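Local coordinates for ralf, proline/betaine transporter (Legionella pneumophila, PDB 4D7Q), which probably acts as a guanine nucleotide exchange factor, its Sec7 domain from Legionella RalF being fused here to the capping domain of Rickettsia RalF, at residues S92-E95 against G96-F100; D182-F185 against L186-Y190. The protein carries 2 engineered substitutions. All blocks are in the same frame, centred on the assembly; numbering follows the deposited sequence.

Contact 1 of 2, residues S92-E95 against G96-F100; sequences SFVE and GLRTF
Arg-98 folds back over the turn that precedes it, one face of its guanidinium group lying against the CA of Glu-95 and the carbonyl oxygen of Val-94. CG stands anti to the backbone N (chi1 -177°), and a bend at chi3 then turns the chain back toward the start of the helix. NH1 comes to 3.8 Å from Val-94 CG1, while NH2 crosses the Glu-95 side chain at a slant, nearest its CG. The carboxylate of Glu-95 stands almost perpendicular to the guanidinium, the two planes 85° apart, and no direct salt bridge forms: Glu-95 OE2 and Arg-98 NH2 are 5.0 Å apart. A water spans the gap, donating to OE2 and accepting from NH2.

The other carboxylate oxygen turns to the start of the helix. Glu-95 OE1 accepts from Ser-92 N at 3.0 Å, met on its anti side, and Ser-92 OG accepts in return from Glu-95 N at 3.1 Å. These reciprocal bonds are a capping box, with Ser-92 as N-cap of helix 93-102 in the Sec7 part of the chimera. Ser-92 OG is also hydrogen-bonded to Glu-192 of helix 183-195. One turn on, Thr-99 bends its hydroxyl back to the helix: OG1 donates to Glu-95 O at 2.7 Å, and Thr-99 N donates to that same oxygen from the opposite face of the carbonyl plane.

On the buried side, Leu-97 CD2 meets the Phe-93 ring obliquely, 4.2 Å from CE2. Helix 135-152 lies against both residues through Thr-145, and the ring of Tyr-124 packs edge-to-face with Phe-93.

Contact 2 of 2, residues D182-F185 against L186-Y190; sequences DAKF and LEELY
Phe-185 O accepts from Leu-189 N at 2.8 Å, the shortest of the backbone bonds that close this first turn of helix 183-195. A hydroxyl of a glycerol, probably from the crystallisation liquor, donates a second hydrogen bond to this carbonyl oxygen. Just upstream, Asp-182 serves as N-cap: its OD2 accepts from Phe-185 N at 2.9 Å, with the N-H coming from above the carboxylate plane, 44° out of it.

With CG anti to the backbone N (chi1 172°), the ring of Phe-185 projects out from the side of the helix. There its CD2 comes to 3.9 Å from Leu-186 CD2, the two side chains crossing at a slant, and its CZ lies 4.2 Å from Leu-189 CD1. Leu-141 of helix 135-152 and Val-131 also touch the ring, so this apolar side joins the helix to the body of the Sec7 domain.

The other side of the turn is acidic and more open. The extended Glu-188 side chain slants across that of Lys-184, its OE2 3.6 Å from Lys-184 CG; the lysine chain is bent at chi3, and Lys-184 NZ remains 5.8 Å from that oxygen. Glu-187 lays CG against Ala-183 O at 3.3 Å and sends OE2 on to a salt bridge with Lys-169 of helix 165-171. Asp-182, Glu-187 and Glu-188 thus place negative charge around the amino end of the helix, where it would be expected to interact favourably with the helix dipole.

How the contacts relate
Both contacts are opening turns of helices in the Sec7 part of the chimera, each begun by a capping side chain, a serine in contact 1 and an aspartate in contact 2. Their centres are 15 Å apart, and they touch through Leu-189 of contact 2: its CD1 lies 3.7 Å from Phe-93 CD2, and its carbonyl oxygen 3.7 Å from Val-94 CG2. Further along helix 183-195, Glu-192 adds a polar tie to the N-cap of contact 1. Helix 135-152 packs against both, with Leu-141 touching Phe-93 as well as Phe-185. Glycerol, probably from the crystallisation liquor, is found hydrogen-bonded to backbone atoms at each contact.

Contact 1 of 2, residues S92-E95 against G96-F100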
# COMPACT_ATOMS: atom_id res chain seq x y z
N SER A 92 4.24 -20.55 -13.10
CA SER A 92 4.61 -19.55 -14.06
C SER A 92 4.63 -18.18 -13.39
O SER A 92 4.09 -18.03 -12.35
CB SER A 92 3.66 -19.57 -15.23
OG SER A 92 2.54 -18.84 -14.97
N PHE A 93 5.28 -17.21 -14.00
CA PHE A 93 5.42 -15.91 -13.40
C PHE A 93 4.04 -15.30 -13.19
O PHE A 93 3.71 -14.89 -12.14
CB PHE A 93 6.32 -14.99 -14.22
CG PHE A 93 6.42 -13.62 -13.66
CD1 PHE A 93 7.33 -13.33 -12.69
CD2 PHE A 93 5.60 -12.63 -14.08
CE1 PHE A 93 7.41 -12.08 -12.15
CE2 PHE A 93 5.67 -11.38 -13.55
CZ PHE A 93 6.58 -11.10 -12.59
N VAL A 94 3.23 -15.32 -14.22
CA VAL A 94 1.86 -14.77 -14.19
C VAL A 94 0.99 -15.51 -13.14
O VAL A 94 0.31 -14.84 -12.36
CB VAL A 94 1.21 -14.73 -15.61
CG1 VAL A 94 -0.25 -14.28 -15.56
CG2 VAL A 94 2.00 -13.83 -16.55
N GLU A 95 1.05 -16.87 -13.08
CA GLU A 95 0.28 -17.66 -12.09
C GLU A 95 0.67 -17.26 -10.66
O GLU A 95 -0.21 -17.09 -9.83
CB GLU A 95 0.53 -19.18 -12.23
CG GLU A 95 -0.05 -19.85 -13.46
CD GLU A 95 0.33 -21.32 -13.64
OE1 GLU A 95 1.46 -21.72 -13.27
OE2 GLU A 95 -0.51 -22.06 -14.20
N GLY A 96 1.98 -17.19 -10.39
CA GLY A 96 2.52 -16.84 -9.07
C GLY A 96 2.11 -15.46 -8.63
O GLY A 96 1.64 -15.28 -7.51
N LEU A 97 2.23 -14.48 -9.54
CA LEU A 97 1.86 -13.11 -9.25
C LEU A 97 0.36 -12.99 -9.02
O LEU A 97 -0.04 -12.34 -8.06
CB LEU A 97 2.36 -12.14 -10.35
CG LEU A 97 1.90 -10.67 -10.25
CD1 LEU A 97 2.57 -9.96 -9.07
CD2 LEU A 97 2.24 -9.94 -11.51
N ARG A 98 -0.47 -13.61 -9.86
CA ARG A 98 -1.94 -13.56 -9.71
C ARG A 98 -2.36 -14.21 -8.37
O ARG A 98 -3.10 -13.59 -7.60
CB ARG A 98 -2.62 -14.24 -10.91
CG ARG A 98 -4.17 -14.20 -10.90
CD ARG A 98 -4.73 -14.85 -12.17
NE ARG A 98 -4.42 -16.28 -12.20
CZ ARG A 98 -3.71 -16.89 -13.14
NH1 ARG A 98 -3.25 -16.22 -14.19
NH2 ARG A 98 -3.46 -18.19 -13.05
N THR A 99 -1.83 -15.40 -8.07
CA THR A 99 -2.12 -16.14 -6.81
C THR A 99 -1.72 -15.30 -5.61
O THR A 99 -2.48 -15.22 -4.64
CB THR A 99 -1.38 -17.49 -6.80
OG1 THR A 99 -1.79 -18.22 -7.95
CG2 THR A 99 -1.65 -18.32 -5.54
N PHE A 100 -0.53 -14.67 -5.67
CA PHE A 100 0.01 -13.80 -4.62
C PHE A 100 -0.93 -12.61 -4.35
O PHE A 100 -1.35 -12.40 -3.21
CB PHE A 100 1.42 -13.28 -5.01
CG PHE A 100 1.99 -12.27 -4.03
CD1 PHE A 100 2.59 -12.69 -2.84
CD2 PHE A 100 1.88 -10.90 -4.27
CE1 PHE A 100 3.11 -11.77 -1.93
CE2 PHE A 100 2.38 -9.97 -3.35
CZ PHE A 100 3.00 -10.41 -2.18
O HOH W 1 -3.01 -20.37 -15.09

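Contact 2 of 2, residues D182-F185 against L186-Y190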
# COMPACT_ATOMS: atom_id res chain seq x y z
N ASP A 182 13.63 -13.04 -22.86
CA ASP A 182 13.51 -14.04 -23.92
C ASP A 182 12.16 -13.86 -24.66
O ASP A 182 11.13 -13.68 -24.00
CB ASP A 182 13.57 -15.44 -23.30
CG ASP A 182 13.24 -16.53 -24.29
OD1 ASP A 182 13.92 -16.59 -25.34
OD2 ASP A 182 12.25 -17.25 -24.06
N ALA A 183 12.17 -13.89 -26.01
CA ALA A 183 10.94 -13.71 -26.81
C ALA A 183 9.81 -14.67 -26.45
O ALA A 183 8.65 -14.25 -26.33
CB ALA A 183 11.26 -13.80 -28.30
N LYS A 184 10.14 -15.96 -26.29
CA LYS A 184 9.22 -17.03 -25.96
C LYS A 184 8.65 -16.81 -24.55
O LYS A 184 7.46 -17.02 -24.34
CB LYS A 184 9.91 -18.40 -26.11
CG LYS A 184 8.99 -19.61 -25.91
CD LYS A 184 9.51 -20.86 -26.61
CE LYS A 184 8.84 -21.07 -27.95
NZ LYS A 184 9.26 -22.35 -28.59
N PHE A 185 9.49 -16.36 -23.59
CA PHE A 185 9.04 -16.04 -22.23
C PHE A 185 7.93 -14.96 -22.29
O PHE A 185 6.90 -15.11 -21.64
CB PHE A 185 10.23 -15.56 -21.36
CG PHE A 185 9.84 -15.02 -20.00
CD1 PHE A 185 9.60 -15.87 -18.93
CD2 PHE A 185 9.74 -13.65 -19.78
CE1 PHE A 185 9.22 -15.37 -17.69
CE2 PHE A 185 9.37 -13.15 -18.53
CZ PHE A 185 9.12 -14.02 -17.49
N LEU A 186 8.16 -13.89 -23.09
CA LEU A 186 7.20 -12.79 -23.22
C LEU A 186 5.93 -13.17 -23.99
O LEU A 186 4.88 -12.63 -23.69
CB LEU A 186 7.84 -11.54 -23.84
CG LEU A 186 8.85 -10.80 -22.95
CD1 LEU A 186 9.33 -9.52 -23.62
CD2 LEU A 186 8.29 -10.54 -21.53
N GLU A 187 6.04 -14.09 -24.97
CA GLU A 187 4.86 -14.56 -25.71
C GLU A 187 3.93 -15.33 -24.78
O GLU A 187 2.71 -15.17 -24.84
CB GLU A 187 5.28 -15.44 -26.88
CG GLU A 187 5.85 -14.67 -28.05
CD GLU A 187 6.70 -15.48 -29.00
OE1 GLU A 187 6.57 -16.73 -29.01
OE2 GLU A 187 7.50 -14.88 -29.74
N GLU A 188 4.53 -16.10 -23.89
CA GLU A 188 3.85 -16.88 -22.89
C GLU A 188 3.28 -16.00 -21.76
O GLU A 188 2.17 -16.18 -21.34
CB GLU A 188 4.76 -17.97 -22.33
CG GLU A 188 5.05 -19.08 -23.33
CD GLU A 188 6.26 -19.96 -23.00
OE1 GLU A 188 7.04 -19.67 -22.06
OE2 GLU A 188 6.43 -20.97 -23.72
N LEU A 189 4.07 -15.05 -21.32
CA LEU A 189 3.64 -14.05 -20.39
C LEU A 189 2.38 -13.33 -20.88
O LEU A 189 1.41 -13.30 -20.20
CB LEU A 189 4.75 -13.05 -20.11
CG LEU A 189 4.42 -12.10 -18.98
CD1 LEU A 189 5.27 -12.31 -17.75
CD2 LEU A 189 4.53 -10.69 -19.45
N TYR A 190 2.44 -12.81 -22.09
CA TYR A 190 1.30 -12.20 -22.73
C TYR A 190 0.06 -13.10 -22.85
O TYR A 190 -1.01 -12.68 -22.53
CB TYR A 190 1.69 -11.63 -24.07
CG TYR A 190 0.67 -10.71 -24.67
CD1 TYR A 190 -0.41 -11.19 -25.37
CD2 TYR A 190 0.80 -9.36 -24.53
CE1 TYR A 190 -1.34 -10.35 -25.90
CE2 TYR A 190 -0.13 -8.50 -25.06
CZ TYR A 190 -1.20 -9.01 -25.75
OH TYR A 190 -2.10 -8.17 -26.28